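Local coordinates for protein esterase (uncultured bacterium pCosCE1, PDB 7ATL) that hydrolyses carboxylic esters and, as a family VIII carboxylesterase, also shows promiscuous acyltransferase activity, at residues A[69-74]-A[192-197]; A[202-207]-A[274-279]; A[11-16]-A[42-47]. All coordinates share one frame; numbering follows the deposited sequence.

Contact 1: A[69-74]-A[192-197]; sequences PYITLA and QVFNHW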
ATOM      1  N   PRO A  69       1.999  -3.472  -2.771  1.00 25.42           N
ATOM      2  CA  PRO A  69       2.882  -4.634  -2.689  1.00 26.37           C
ATOM      3  C   PRO A  69       2.212  -5.902  -3.242  1.00 26.43           C
ATOM      4  O   PRO A  69       2.908  -6.685  -3.860  1.00 26.82           O
ATOM      5  CB  PRO A  69       3.267  -4.742  -1.215  1.00 24.06           C
ATOM      6  CG  PRO A  69       2.252  -3.905  -0.509  1.00 25.14           C
ATOM      7  CD  PRO A  69       1.820  -2.826  -1.471  1.00 24.23           C
ATOM      8  N   TYR A  70       0.894  -6.022  -3.062  1.00 25.93           N
ATOM      9  CA  TYR A  70       0.055  -7.078  -3.682  1.00 24.93           C
ATOM     10  C   TYR A  70       0.254  -7.096  -5.204  1.00 25.52           C
ATOM     11  O   TYR A  70       0.531  -8.178  -5.756  1.00 24.77           O
ATOM     12  CB  TYR A  70      -1.411  -6.903  -3.281  1.00 23.40           C
ATOM     13  CG  TYR A  70      -1.779  -7.622  -2.005  1.00 23.75           C
ATOM     14  CD1 TYR A  70      -1.566  -8.979  -1.861  1.00 23.07           C
ATOM     15  CD2 TYR A  70      -2.317  -6.943  -0.927  1.00 23.46           C
ATOM     16  CE1 TYR A  70      -1.902  -9.650  -0.701  1.00 22.54           C
ATOM     17  CE2 TYR A  70      -2.656  -7.589   0.247  1.00 22.22           C
ATOM     18  CZ  TYR A  70      -2.456  -8.949   0.351  1.00 22.76           C
ATOM     19  OH  TYR A  70      -2.781  -9.592   1.498  1.00 23.07           O
ATOM     20  N   ILE A  71       0.097  -5.954  -5.882  1.00 26.69           N
ATOM     21  CA  ILE A  71       0.089  -5.916  -7.373  1.00 26.39           C
ATOM     22  C   ILE A  71       1.540  -5.888  -7.866  1.00 27.54           C
ATOM     23  O   ILE A  71       1.807  -6.483  -8.951  1.00 28.27           O
ATOM     24  CB  ILE A  71      -0.766  -4.764  -7.921  1.00 26.78           C
ATOM     25  CG1 ILE A  71      -2.190  -4.812  -7.372  1.00 26.58           C
ATOM     26  CG2 ILE A  71      -0.763  -4.772  -9.442  1.00 27.57           C
ATOM     27  CD1 ILE A  71      -2.951  -6.050  -7.750  1.00 26.69           C
ATOM     28  N   THR A  72       2.446  -5.284  -7.094  1.00 25.60           N
ATOM     29  CA  THR A  72       3.905  -5.400  -7.340  1.00 25.91           C
ATOM     30  C   THR A  72       4.287  -6.891  -7.326  1.00 26.39           C
ATOM     31  O   THR A  72       4.998  -7.326  -8.255  1.00 26.46           O
ATOM     32  CB  THR A  72       4.707  -4.575  -6.332  1.00 24.84           C
ATOM     33  OG1 THR A  72       4.322  -3.211  -6.507  1.00 21.70           O
ATOM     34  CG2 THR A  72       6.202  -4.750  -6.499  1.00 23.96           C
ATOM     35  N   LEU A  73       3.799  -7.665  -6.350  1.00 26.92           N
ATOM     36  CA  LEU A  73       4.053  -9.133  -6.291  1.00 26.12           C
ATOM     37  C   LEU A  73       3.542  -9.807  -7.568  1.00 25.87           C
ATOM     38  O   LEU A  73       4.258 -10.663  -8.079  1.00 26.74           O
ATOM     39  CB  LEU A  73       3.409  -9.817  -5.078  1.00 25.68           C
ATOM     40  CG  LEU A  73       3.619 -11.336  -5.067  1.00 25.47           C
ATOM     41  CD1 LEU A  73       5.094 -11.658  -5.229  1.00 26.82           C
ATOM     42  CD2 LEU A  73       3.095 -11.979  -3.810  1.00 26.10           C
ATOM     43  N   ALA A  74       2.341  -9.482  -8.042  1.00 25.72           N
ATOM     44  CA  ALA A  74       1.774 -10.106  -9.258  1.00 25.49           C
ATOM     45  C   ALA A  74       2.743  -9.888 -10.431  1.00 25.18           C
ATOM     46  O   ALA A  74       3.058 -10.867 -11.129  1.00 26.36           O
ATOM     47  CB  ALA A  74       0.400  -9.551  -9.529  1.00 25.70           C
ATOM     48  N   GLN A 192      -9.041 -10.955 -11.674  1.00 26.97           N
ATOM     49  CA  GLN A 192      -8.744 -12.361 -12.059  1.00 29.83           C
ATOM     50  C   GLN A 192      -7.216 -12.540 -12.066  1.00 28.29           C
ATOM     51  O   GLN A 192      -6.734 -13.567 -11.563  1.00 27.50           O
ATOM     52  CB  GLN A 192      -9.397 -12.745 -13.391  1.00 31.61           C
ATOM     53  CG  GLN A 192     -10.884 -13.050 -13.289  1.00 35.35           C
ATOM     54  CD  GLN A 192     -11.797 -11.873 -12.989  1.00 38.51           C
ATOM     55  OE1 GLN A 192     -12.703 -11.980 -12.169  1.00 43.33           O
ATOM     56  NE2 GLN A 192     -11.603 -10.737 -13.645  1.00 36.57           N
ATOM     57  N   VAL A 193      -6.467 -11.553 -12.556  1.00 27.14           N
ATOM     58  CA  VAL A 193      -4.976 -11.586 -12.511  1.00 25.45           C
ATOM     59  C   VAL A 193      -4.523 -11.787 -11.062  1.00 25.65           C
ATOM     60  O   VAL A 193      -3.736 -12.700 -10.789  1.00 24.71           O
ATOM     61  CB  VAL A 193      -4.352 -10.319 -13.107  1.00 23.43           C
ATOM     62  CG1 VAL A 193      -2.860 -10.325 -12.882  1.00 23.19           C
ATOM     63  CG2 VAL A 193      -4.668 -10.170 -14.586  1.00 23.75           C
ATOM     64  N   PHE A 194      -4.994 -10.949 -10.150  1.00 26.78           N
ATOM     65  CA  PHE A 194      -4.615 -11.033  -8.719  1.00 27.76           C
ATOM     66  C   PHE A 194      -4.979 -12.415  -8.163  1.00 28.77           C
ATOM     67  O   PHE A 194      -4.202 -12.973  -7.357  1.00 27.04           O
ATOM     68  CB  PHE A 194      -5.318  -9.960  -7.887  1.00 26.67           C
ATOM     69  CG  PHE A 194      -5.030 -10.080  -6.415  1.00 26.66           C
ATOM     70  CD1 PHE A 194      -3.778  -9.738  -5.917  1.00 25.47           C
ATOM     71  CD2 PHE A 194      -5.993 -10.569  -5.534  1.00 27.47           C
ATOM     72  CE1 PHE A 194      -3.505  -9.848  -4.561  1.00 26.42           C
ATOM     73  CE2 PHE A 194      -5.721 -10.681  -4.176  1.00 28.21           C
ATOM     74  CZ  PHE A 194      -4.473 -10.317  -3.691  1.00 28.39           C
ATOM     75  N   ASN A 195      -6.161 -12.926  -8.522  1.00 31.44           N
ATOM     76  CA  ASN A 195      -6.649 -14.210  -7.962  1.00 32.76           C
ATOM     77  C   ASN A 195      -5.691 -15.319  -8.426  1.00 31.17           C
ATOM     78  O   ASN A 195      -5.140 -16.023  -7.557  1.00 31.17           O
ATOM     79  CB  ASN A 195      -8.122 -14.477  -8.277  1.00 34.08           C
ATOM     80  CG  ASN A 195      -8.602 -15.751  -7.610  1.00 36.31           C
ATOM     81  OD1 ASN A 195      -8.496 -15.914  -6.394  1.00 40.66           O
ATOM     82  ND2 ASN A 195      -9.071 -16.688  -8.407  1.00 37.96           N
ATOM     83  N   HIS A 196      -5.439 -15.397  -9.733  1.00 30.98           N
ATOM     84  CA  HIS A 196      -4.573 -16.413 -10.389  1.00 34.67           C
ATOM     85  C   HIS A 196      -3.107 -16.246  -9.987  1.00 32.27           C
ATOM     86  O   HIS A 196      -2.474 -17.283  -9.738  1.00 38.24           O
ATOM     87  CB  HIS A 196      -4.743 -16.401 -11.913  1.00 37.06           C
ATOM     88  CG  HIS A 196      -6.105 -16.823 -12.342  1.00 41.15           C
ATOM     89  ND1 HIS A 196      -6.628 -16.490 -13.573  1.00 44.63           N
ATOM     90  CD2 HIS A 196      -7.064 -17.526 -11.696  1.00 41.93           C
ATOM     91  CE1 HIS A 196      -7.845 -16.984 -13.680  1.00 44.35           C
ATOM     92  NE2 HIS A 196      -8.130 -17.629 -12.543  1.00 44.66           N
ATOM     93  N   TRP A 197      -2.593 -15.019  -9.874  1.00 31.55           N
ATOM     94  CA  TRP A 197      -1.130 -14.773  -9.718  1.00 29.38           C
ATOM     95  C   TRP A 197      -0.734 -14.618  -8.256  1.00 26.90           C
ATOM     96  O   TRP A 197       0.427 -14.869  -7.968  1.00 27.52           O
ATOM     97  CB  TRP A 197      -0.665 -13.587 -10.564  1.00 28.34           C
ATOM     98  CG  TRP A 197      -0.618 -13.967 -12.003  1.00 26.25           C
ATOM     99  CD1 TRP A 197      -1.661 -13.977 -12.869  1.00 27.73           C
ATOM    100  CD2 TRP A 197       0.506 -14.492 -12.716  1.00 26.94           C
ATOM    101  NE1 TRP A 197      -1.244 -14.399 -14.098  1.00 30.51           N
ATOM    102  CE2 TRP A 197       0.077 -14.747 -14.028  1.00 28.00           C
ATOM    103  CE3 TRP A 197       1.841 -14.734 -12.389  1.00 30.31           C
ATOM    104  CZ2 TRP A 197       0.917 -15.264 -15.004  1.00 26.80           C
ATOM    105  CZ3 TRP A 197       2.691 -15.220 -13.358  1.00 30.76           C
ATOM    106  CH2 TRP A 197       2.227 -15.475 -14.651  1.00 30.55           C
TER

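Contact 2: A[202-207]-A[274-279]; sequences LGLRNT and VLQLVE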
ATOM      1  N   LEU A 202      -0.671 -18.140  -2.867  1.00 35.54           N
ATOM      2  CA  LEU A 202      -0.328 -17.789  -1.461  1.00 37.88           C
ATOM      3  C   LEU A 202      -1.400 -18.322  -0.495  1.00 38.39           C
ATOM      4  O   LEU A 202      -1.216 -18.123   0.726  1.00 36.62           O
ATOM      5  CB  LEU A 202      -0.183 -16.263  -1.326  1.00 42.00           C
ATOM      6  CG  LEU A 202       1.130 -15.644  -1.821  1.00 43.02           C
ATOM      7  CD1 LEU A 202       1.269 -14.189  -1.377  1.00 42.81           C
ATOM      8  CD2 LEU A 202       2.322 -16.435  -1.316  1.00 43.82           C
ATOM      9  N   GLY A 203      -2.480 -18.929  -1.011  1.00 35.89           N
ATOM     10  CA  GLY A 203      -3.607 -19.459  -0.215  1.00 35.69           C
ATOM     11  C   GLY A 203      -4.360 -18.390   0.576  1.00 36.78           C
ATOM     12  O   GLY A 203      -4.936 -18.723   1.628  1.00 36.30           O
ATOM     13  N   LEU A 204      -4.426 -17.153   0.086  1.00 36.69           N
ATOM     14  CA  LEU A 204      -5.081 -16.032   0.815  1.00 37.04           C
ATOM     15  C   LEU A 204      -6.566 -16.365   1.002  1.00 34.82           C
ATOM     16  O   LEU A 204      -7.157 -16.923   0.082  1.00 32.65           O
ATOM     17  CB  LEU A 204      -4.902 -14.732   0.016  1.00 38.00           C
ATOM     18  CG  LEU A 204      -3.461 -14.281  -0.270  1.00 36.70           C
ATOM     19  CD1 LEU A 204      -3.458 -12.898  -0.887  1.00 36.85           C
ATOM     20  CD2 LEU A 204      -2.595 -14.288   0.977  1.00 35.70           C
ATOM     21  N   ARG A 205      -7.167 -16.009   2.132  1.00 35.24           N
ATOM     22  CA  ARG A 205      -8.577 -16.397   2.419  1.00 40.13           C
ATOM     23  C   ARG A 205      -9.555 -15.279   2.028  1.00 37.99           C
ATOM     24  O   ARG A 205     -10.722 -15.613   1.722  1.00 39.10           O
ATOM     25  CB  ARG A 205      -8.781 -16.810   3.885  1.00 45.19           C
ATOM     26  CG  ARG A 205      -8.115 -15.910   4.916  1.00 51.96           C
ATOM     27  CD  ARG A 205      -8.470 -16.301   6.341  1.00 55.17           C
ATOM     28  NE  ARG A 205      -8.074 -15.265   7.289  1.00 57.38           N
ATOM     29  CZ  ARG A 205      -8.161 -15.381   8.610  1.00 58.02           C
ATOM     30  NH1 ARG A 205      -7.795 -14.377   9.391  1.00 56.75           N
ATOM     31  NH2 ARG A 205      -8.615 -16.500   9.149  1.00 59.11           N
ATOM     32  N   ASN A 206      -9.145 -14.005   2.056  1.00 33.02           N
ATOM     33  CA  ASN A 206     -10.140 -12.909   2.083  1.00 31.79           C
ATOM     34  C   ASN A 206      -9.556 -11.583   1.585  1.00 31.68           C
ATOM     35  O   ASN A 206      -9.711 -10.558   2.278  1.00 29.34           O
ATOM     36  CB  ASN A 206     -10.719 -12.809   3.496  1.00 33.19           C
ATOM     37  CG  ASN A 206     -11.958 -11.950   3.547  1.00 32.24           C
ATOM     38  OD1 ASN A 206     -12.175 -11.269   4.542  1.00 32.65           O
ATOM     39  ND2 ASN A 206     -12.740 -11.958   2.474  1.00 31.47           N
ATOM     40  N   THR A 207      -8.989 -11.563   0.380  1.00 31.31           N
ATOM     41  CA  THR A 207      -8.374 -10.336  -0.169  1.00 31.58           C
ATOM     42  C   THR A 207      -8.755 -10.194  -1.644  1.00 30.80           C
ATOM     43  O   THR A 207      -8.618 -11.172  -2.394  1.00 31.95           O
ATOM     44  CB  THR A 207      -6.866 -10.349   0.105  1.00 35.58           C
ATOM     45  OG1 THR A 207      -6.684 -10.192   1.520  1.00 35.58           O
ATOM     46  CG2 THR A 207      -6.118  -9.279  -0.667  1.00 34.60           C
ATOM     47  N   VAL A 274      -2.182 -10.137   4.555  1.00 26.26           N
ATOM     48  CA  VAL A 274      -1.055  -9.172   4.381  1.00 25.81           C
ATOM     49  C   VAL A 274       0.232  -9.790   4.942  1.00 27.48           C
ATOM     50  O   VAL A 274       1.306  -9.558   4.355  1.00 26.94           O
ATOM     51  CB  VAL A 274      -1.386  -7.818   5.037  1.00 25.19           C
ATOM     52  CG1 VAL A 274      -0.212  -6.844   5.018  1.00 24.77           C
ATOM     53  CG2 VAL A 274      -2.616  -7.192   4.396  1.00 25.21           C
ATOM     54  N   LEU A 275       0.141 -10.544   6.035  1.00 28.83           N
ATOM     55  CA  LEU A 275       1.332 -11.145   6.678  1.00 29.75           C
ATOM     56  C   LEU A 275       1.911 -12.211   5.748  1.00 29.80           C
ATOM     57  O   LEU A 275       3.148 -12.298   5.677  1.00 27.60           O
ATOM     58  CB  LEU A 275       0.963 -11.746   8.033  1.00 33.37           C
ATOM     59  CG  LEU A 275       2.138 -12.399   8.762  1.00 35.29           C
ATOM     60  CD1 LEU A 275       3.312 -11.440   8.885  1.00 35.64           C
ATOM     61  CD2 LEU A 275       1.722 -12.874  10.137  1.00 37.01           C
ATOM     62  N   GLN A 276       1.048 -12.989   5.077  1.00 31.72           N
ATOM     63  CA  GLN A 276       1.448 -13.981   4.041  1.00 31.75           C
ATOM     64  C   GLN A 276       2.239 -13.230   2.976  1.00 31.90           C
ATOM     65  O   GLN A 276       3.330 -13.691   2.607  1.00 33.46           O
ATOM     66  CB  GLN A 276       0.243 -14.644   3.363  1.00 38.09           C
ATOM     67  CG  GLN A 276      -0.356 -15.826   4.117  1.00 42.04           C
ATOM     68  CD  GLN A 276       0.749 -16.788   4.487  1.00 47.03           C
ATOM     69  OE1 GLN A 276       1.458 -17.335   3.626  1.00 44.60           O
ATOM     70  NE2 GLN A 276       0.947 -16.944   5.786  1.00 45.39           N
ATOM     71  N   LEU A 277       1.696 -12.106   2.506  1.00 28.00           N
ATOM     72  CA  LEU A 277       2.345 -11.272   1.465  1.00 27.64           C
ATOM     73  C   LEU A 277       3.737 -10.809   1.946  1.00 28.17           C
ATOM     74  O   LEU A 277       4.708 -10.903   1.174  1.00 27.73           O
ATOM     75  CB  LEU A 277       1.435 -10.081   1.159  1.00 26.72           C
ATOM     76  CG  LEU A 277       2.110  -8.940   0.406  1.00 26.42           C
ATOM     77  CD1 LEU A 277       2.551  -9.434  -0.972  1.00 27.37           C
ATOM     78  CD2 LEU A 277       1.190  -7.727   0.298  1.00 26.17           C
ATOM     79  N   VAL A 278       3.838 -10.276   3.161  1.00 26.82           N
ATOM     80  CA  VAL A 278       5.101  -9.666   3.658  1.00 27.21           C
ATOM     81  C   VAL A 278       6.152 -10.769   3.891  1.00 28.23           C
ATOM     82  O   VAL A 278       7.330 -10.548   3.496  1.00 30.85           O
ATOM     83  CB  VAL A 278       4.849  -8.804   4.904  1.00 26.78           C
ATOM     84  CG1 VAL A 278       6.142  -8.271   5.493  1.00 27.05           C
ATOM     85  CG2 VAL A 278       3.890  -7.656   4.606  1.00 27.56           C
ATOM     86  N   GLU A 279       5.781 -11.911   4.481  1.00 27.11           N
ATOM     87  CA  GLU A 279       6.695 -13.075   4.652  1.00 26.57           C
ATOM     88  C   GLU A 279       7.237 -13.492   3.277  1.00 25.89           C
ATOM     89  O   GLU A 279       8.471 -13.611   3.133  1.00 25.61           O
ATOM     90  CB  GLU A 279       5.991 -14.241   5.349  1.00 27.98           C
ATOM     91  CG  GLU A 279       6.166 -14.211   6.852  1.00 29.42           C
ATOM     92  CD  GLU A 279       7.614 -14.364   7.268  1.00 29.61           C
ATOM     93  OE1 GLU A 279       8.160 -15.484   7.042  1.00 30.59           O
ATOM     94  OE2 GLU A 279       8.199 -13.356   7.761  1.00 28.19           O
TER

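Contact 3: A[11-16]-A[42-47]; sequences RVQGVS and NASGYA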
ATOM      1  N   ARG A  11       4.336  -5.230  25.791  1.00 44.81           N
ATOM      2  CA  ARG A  11       4.732  -3.898  25.248  1.00 43.10           C
ATOM      3  C   ARG A  11       3.748  -3.468  24.154  1.00 42.30           C
ATOM      4  O   ARG A  11       3.267  -2.308  24.195  1.00 40.22           O
ATOM      5  CB  ARG A  11       6.158  -3.939  24.686  1.00 43.59           C
ATOM      6  CG  ARG A  11       7.258  -4.067  25.733  1.00 41.90           C
ATOM      7  CD  ARG A  11       8.641  -3.866  25.143  1.00 45.51           C
ATOM      8  NE  ARG A  11       8.974  -4.813  24.069  1.00 47.10           N
ATOM      9  CZ  ARG A  11       9.434  -6.061  24.222  1.00 46.48           C
ATOM     10  NH1 ARG A  11       9.623  -6.581  25.423  1.00 49.74           N
ATOM     11  NH2 ARG A  11       9.691  -6.801  23.156  1.00 48.33           N
ATOM     12  N   VAL A  12       3.442  -4.383  23.232  1.00 41.56           N
ATOM     13  CA  VAL A  12       2.613  -4.114  22.020  1.00 44.70           C
ATOM     14  C   VAL A  12       1.170  -3.835  22.452  1.00 48.23           C
ATOM     15  O   VAL A  12       0.655  -2.749  22.097  1.00 52.17           O
ATOM     16  CB  VAL A  12       2.699  -5.275  21.017  1.00 42.38           C
ATOM     17  CG1 VAL A  12       1.706  -5.115  19.881  1.00 42.48           C
ATOM     18  CG2 VAL A  12       4.111  -5.412  20.480  1.00 42.09           C
ATOM     19  N   GLN A  13       0.561  -4.768  23.189  1.00 48.79           N
ATOM     20  CA  GLN A  13      -0.758  -4.597  23.854  1.00 49.67           C
ATOM     21  C   GLN A  13      -0.826  -3.220  24.539  1.00 48.89           C
ATOM     22  O   GLN A  13      -1.852  -2.513  24.386  1.00 44.91           O
ATOM     23  CB  GLN A  13      -0.950  -5.703  24.887  1.00 57.93           C
ATOM     24  CG  GLN A  13      -2.350  -5.746  25.470  1.00 68.06           C
ATOM     25  CD  GLN A  13      -3.326  -6.085  24.373  1.00 76.98           C
ATOM     26  OE1 GLN A  13      -3.079  -6.984  23.569  1.00 86.69           O
ATOM     27  NE2 GLN A  13      -4.430  -5.353  24.315  1.00 78.86           N
ATOM     28  N   GLY A  14       0.228  -2.848  25.275  1.00 44.91           N
ATOM     29  CA  GLY A  14       0.294  -1.574  26.013  1.00 43.05           C
ATOM     30  C   GLY A  14       0.125  -0.397  25.078  1.00 42.89           C
ATOM     31  O   GLY A  14      -0.652   0.500  25.409  1.00 43.50           O
ATOM     32  N   VAL A  15       0.823  -0.421  23.938  1.00 44.00           N
ATOM     33  CA  VAL A  15       0.824   0.685  22.936  1.00 44.35           C
ATOM     34  C   VAL A  15      -0.576   0.807  22.318  1.00 39.72           C
ATOM     35  O   VAL A  15      -1.015   1.944  22.107  1.00 41.12           O
ATOM     36  CB  VAL A  15       1.919   0.497  21.862  1.00 42.86           C
ATOM     37  CG1 VAL A  15       1.728   1.434  20.678  1.00 41.13           C
ATOM     38  CG2 VAL A  15       3.317   0.688  22.442  1.00 42.67           C
ATOM     39  N   SER A  16      -1.241  -0.315  22.054  1.00 37.04           N
ATOM     40  CA  SER A  16      -2.578  -0.373  21.424  1.00 39.13           C
ATOM     41  C   SER A  16      -3.639   0.117  22.410  1.00 43.86           C
ATOM     42  O   SER A  16      -4.491   0.947  22.005  1.00 48.31           O
ATOM     43  CB  SER A  16      -2.882  -1.754  20.935  1.00 39.50           C
ATOM     44  OG  SER A  16      -1.987  -2.140  19.896  1.00 37.29           O
ATOM     45  N   ASN A  42      -3.165  -9.850  17.628  1.00 40.89           N
ATOM     46  CA  ASN A  42      -4.139  -9.191  18.534  1.00 40.70           C
ATOM     47  C   ASN A  42      -5.056  -8.215  17.798  1.00 38.24           C
ATOM     48  O   ASN A  42      -4.545  -7.302  17.149  1.00 38.41           O
ATOM     49  CB  ASN A  42      -3.420  -8.492  19.684  1.00 44.18           C
ATOM     50  CG  ASN A  42      -4.366  -8.223  20.828  1.00 46.88           C
ATOM     51  OD1 ASN A  42      -5.224  -9.052  21.135  1.00 49.27           O
ATOM     52  ND2 ASN A  42      -4.241  -7.057  21.430  1.00 50.32           N
ATOM     53  N   ALA A  43      -6.370  -8.393  17.970  1.00 37.14           N
ATOM     54  CA  ALA A  43      -7.436  -7.426  17.613  1.00 34.77           C
ATOM     55  C   ALA A  43      -7.741  -6.563  18.837  1.00 33.34           C
ATOM     56  O   ALA A  43      -7.993  -7.149  19.875  1.00 34.26           O
ATOM     57  CB  ALA A  43      -8.657  -8.185  17.168  1.00 33.22           C
ATOM     58  N   SER A  44      -7.716  -5.236  18.731  1.00 34.03           N
ATOM     59  CA  SER A  44      -8.039  -4.309  19.848  1.00 35.48           C
ATOM     60  C   SER A  44      -9.172  -3.366  19.428  1.00 36.83           C
ATOM     61  O   SER A  44      -9.247  -3.037  18.231  1.00 35.28           O
ATOM     62  CB  SER A  44      -6.828  -3.497  20.243  1.00 41.40           C
ATOM     63  OG  SER A  44      -5.728  -4.304  20.633  1.00 44.09           O
ATOM     64  N   GLY A  45      -9.973  -2.888  20.382  1.00 35.20           N
ATOM     65  CA  GLY A  45     -10.989  -1.847  20.147  1.00 33.40           C
ATOM     66  C   GLY A  45     -12.091  -2.335  19.215  1.00 33.50           C
ATOM     67  O   GLY A  45     -12.306  -3.558  19.121  1.00 29.49           O
ATOM     68  N   TYR A  46     -12.722  -1.412  18.488  1.00 36.80           N
ATOM     69  CA  TYR A  46     -13.959  -1.674  17.700  1.00 40.09           C
ATOM     70  C   TYR A  46     -13.694  -1.616  16.183  1.00 36.76           C
ATOM     71  O   TYR A  46     -12.962  -0.754  15.685  1.00 33.94           O
ATOM     72  CB  TYR A  46     -15.054  -0.682  18.108  1.00 43.41           C
ATOM     73  CG  TYR A  46     -15.513  -0.717  19.555  1.00 47.20           C
ATOM     74  CD1 TYR A  46     -16.200  -1.811  20.071  1.00 49.12           C
ATOM     75  CD2 TYR A  46     -15.331   0.378  20.393  1.00 47.92           C
ATOM     76  CE1 TYR A  46     -16.652  -1.837  21.380  1.00 48.54           C
ATOM     77  CE2 TYR A  46     -15.776   0.370  21.705  1.00 49.67           C
ATOM     78  CZ  TYR A  46     -16.434  -0.744  22.196  1.00 49.69           C
ATOM     79  OH  TYR A  46     -16.895  -0.749  23.474  1.00 52.80           O
ATOM     80  N   ALA A  47     -14.296  -2.550  15.459  1.00 37.56           N
ATOM     81  CA  ALA A  47     -14.506  -2.491  14.000  1.00 41.69           C
ATOM     82  C   ALA A  47     -15.397  -1.283  13.728  1.00 46.90           C
ATOM     83  O   ALA A  47     -15.043  -0.496  12.833  1.00 51.00           O
ATOM     84  CB  ALA A  47     -15.160  -3.759  13.500  1.00 43.34           C
TER

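Contact 1: A[69-74]-A[192-197]
Tyr70 and Phe194 meet ring to ring where two helices cross in the helical part of this beta-lactamase-like fold, segment 69-74 of helix 67-80 against segment 192-197 of helix 190-199. The local axes pass 9.9 Å apart at a crossing angle of 69°, steep enough to limit the touching side chains to a few. Along 192-197, Phe194 is the first residue to reach across. Its CG stands anti to the backbone N (chi1 176°), which carries the ring out toward helix 67-80. There it directs an edge at the face of Tyr70 in an offset edge-to-face pair, the planes turned 85° and the centroids 5.3 Å apart. CE1 leads, 3.4 Å from Tyr70 CD1, and CZ follows behind it. On the same ring, CD1 meets the delta methyl of Ile71, whose side chain also rests on Ile175 and Leu182 of helix 174-186. The Ile71 side chain lies near, without touching, Ser65 and Lys68, which are consistent with the SxxK motif of beta-lactamase-like esterases. The next residue to touch is Trp197, one helical turn on. Its indole heads away from helix 67-80, with CE3 still near Ala74 O. The carbonyl of Trp197 accepts a hydrogen bond from Arg77, while its CB lies 4.3 Å from CB of Ala74.

Contact 2: A[202-207]-A[274-279]
Leu204 and Gln276 form the closest apolar touch between the loop 202-207, which follows helix 190-199, and segment 274-279 of helix 271-283. The contact joins this loop, on the helical side of the beta-lactamase-like fold, to a helix that lies against strand 355-361 of the central antiparallel sheet. CD2 of Leu204 lies 3.7 Å from CB of Gln276 and somewhat further from CG, so the leucine meets the aliphatic base of the glutamine and not its amide. The two side chains run past one another in opposite directions. Leu202 supplies the second apolar touch: its CB points at the helix, and its CD1 methyl rests on the helix backbone at CA of Leu277, 4.2 Å away. The same side chain also leans on Leu73 of helix 67-80.

Polar atoms come near but do not bond across the two segments. Gln276 is bent at its second torsion (chi2 -50°), which turns the amide back so that OE1 lies 4.0 Å from the carbonyl O of Leu202; two acceptors at that distance give no bond.

Bonds outside the direct contact hold the loop: a glycine turn and the Asp273 carboxylate. Gly203, with positive phi, is the C-prime residue of a Schellman motif that closes the preceding helix, bonding Leu204 N to Ala199 O and Gly203 N to Gln200 O. Further along, Asp273 accepts hydrogen bonds from the backbone N atoms of Arg205 and Asn206 and from OG1 of Thr207, and Arg205 forms a salt bridge with Asp270.

The direct contact is therefore one of methyl groups against aliphatic carbon, which gives little directional preference; the bonds to Asp273 and the glycine turn probably supply the direction instead.

Contact 3: A[11-16]-A[42-47]
Ser16 and Ser44 face each other where segment 11-16 of helix 3-21 lies against the strand 42-44, part of strand 37-44. That strand borders the antiparallel sheet of the beta-lactamase-like fold, with backbone bonds joining Asn42 to Val30 and Ser44 to Ser28, and the amino-terminal helix packs on the sheet beside helix 372-381. The local axes run nearly in the same sense, at 19° and 10.0 Å apart.

The contact between the serines is van der Waals: CB of Ser16 sits 3.8 Å from OG of Ser44. Alternation along the strand puts the CB atoms of Asn42 and Ser44 on the side of the helix and that of Ala43 on the reverse. In Ser16 the hydroxyl is set beside its own backbone N (chi1 -64°), turned back along the helix. Its clear partner is OH of Tyr372, while an approach to Val12 O in the previous turn is weak and not settled.

The amides make the second kind of approach. The side chains of Gln13 and Asn42 cross at about a right angle, their amide planes 69° apart. The Gln13 chain bends at chi2, and its end comes over to the strand. The rotation of the Gln13 amide is doubtful and its approach to Asn42 is modelled too close, so the nature of this pairing stays open. Asn42 ND2 also has a weak hydrogen bond to OH of Tyr40.

Nearby, Val12 rests on Val30 and Ile32 of the neighbouring strand, giving the helix an apolar footing on the sheet. Between the two segments themselves the meeting surface is polar and small; because the Ser16 hydroxyl is bonded to Tyr372 and not to the strand, the serine pair contributes only van der Waals contact.

Overall arrangement
Contacts 1 and 2 adjoin, with centres 11 Å apart, and Tyr70 is their common element: its CE1 lies 3.6 Å from Leu204 CD1 and its CD1 is 3.7 Å from Leu277 CD2. A second junction forms where Phe194 CE2 comes within 3.4 Å of Thr207 O. Together they tie helices 67-80, 190-199 and 271-283 to the loop 202-207. Contact 1, through Ile71, lies near Ser65 and Lys68, which are consistent with an SxxK motif; a bound PEG molecule is about 7 Å from the Phe194 side chain. Contact 3 is separate, joining the amino-terminal helix to the edge of the sheet, with its centre 30 Å from that of contact 1 and 21 Å from that of contact 2.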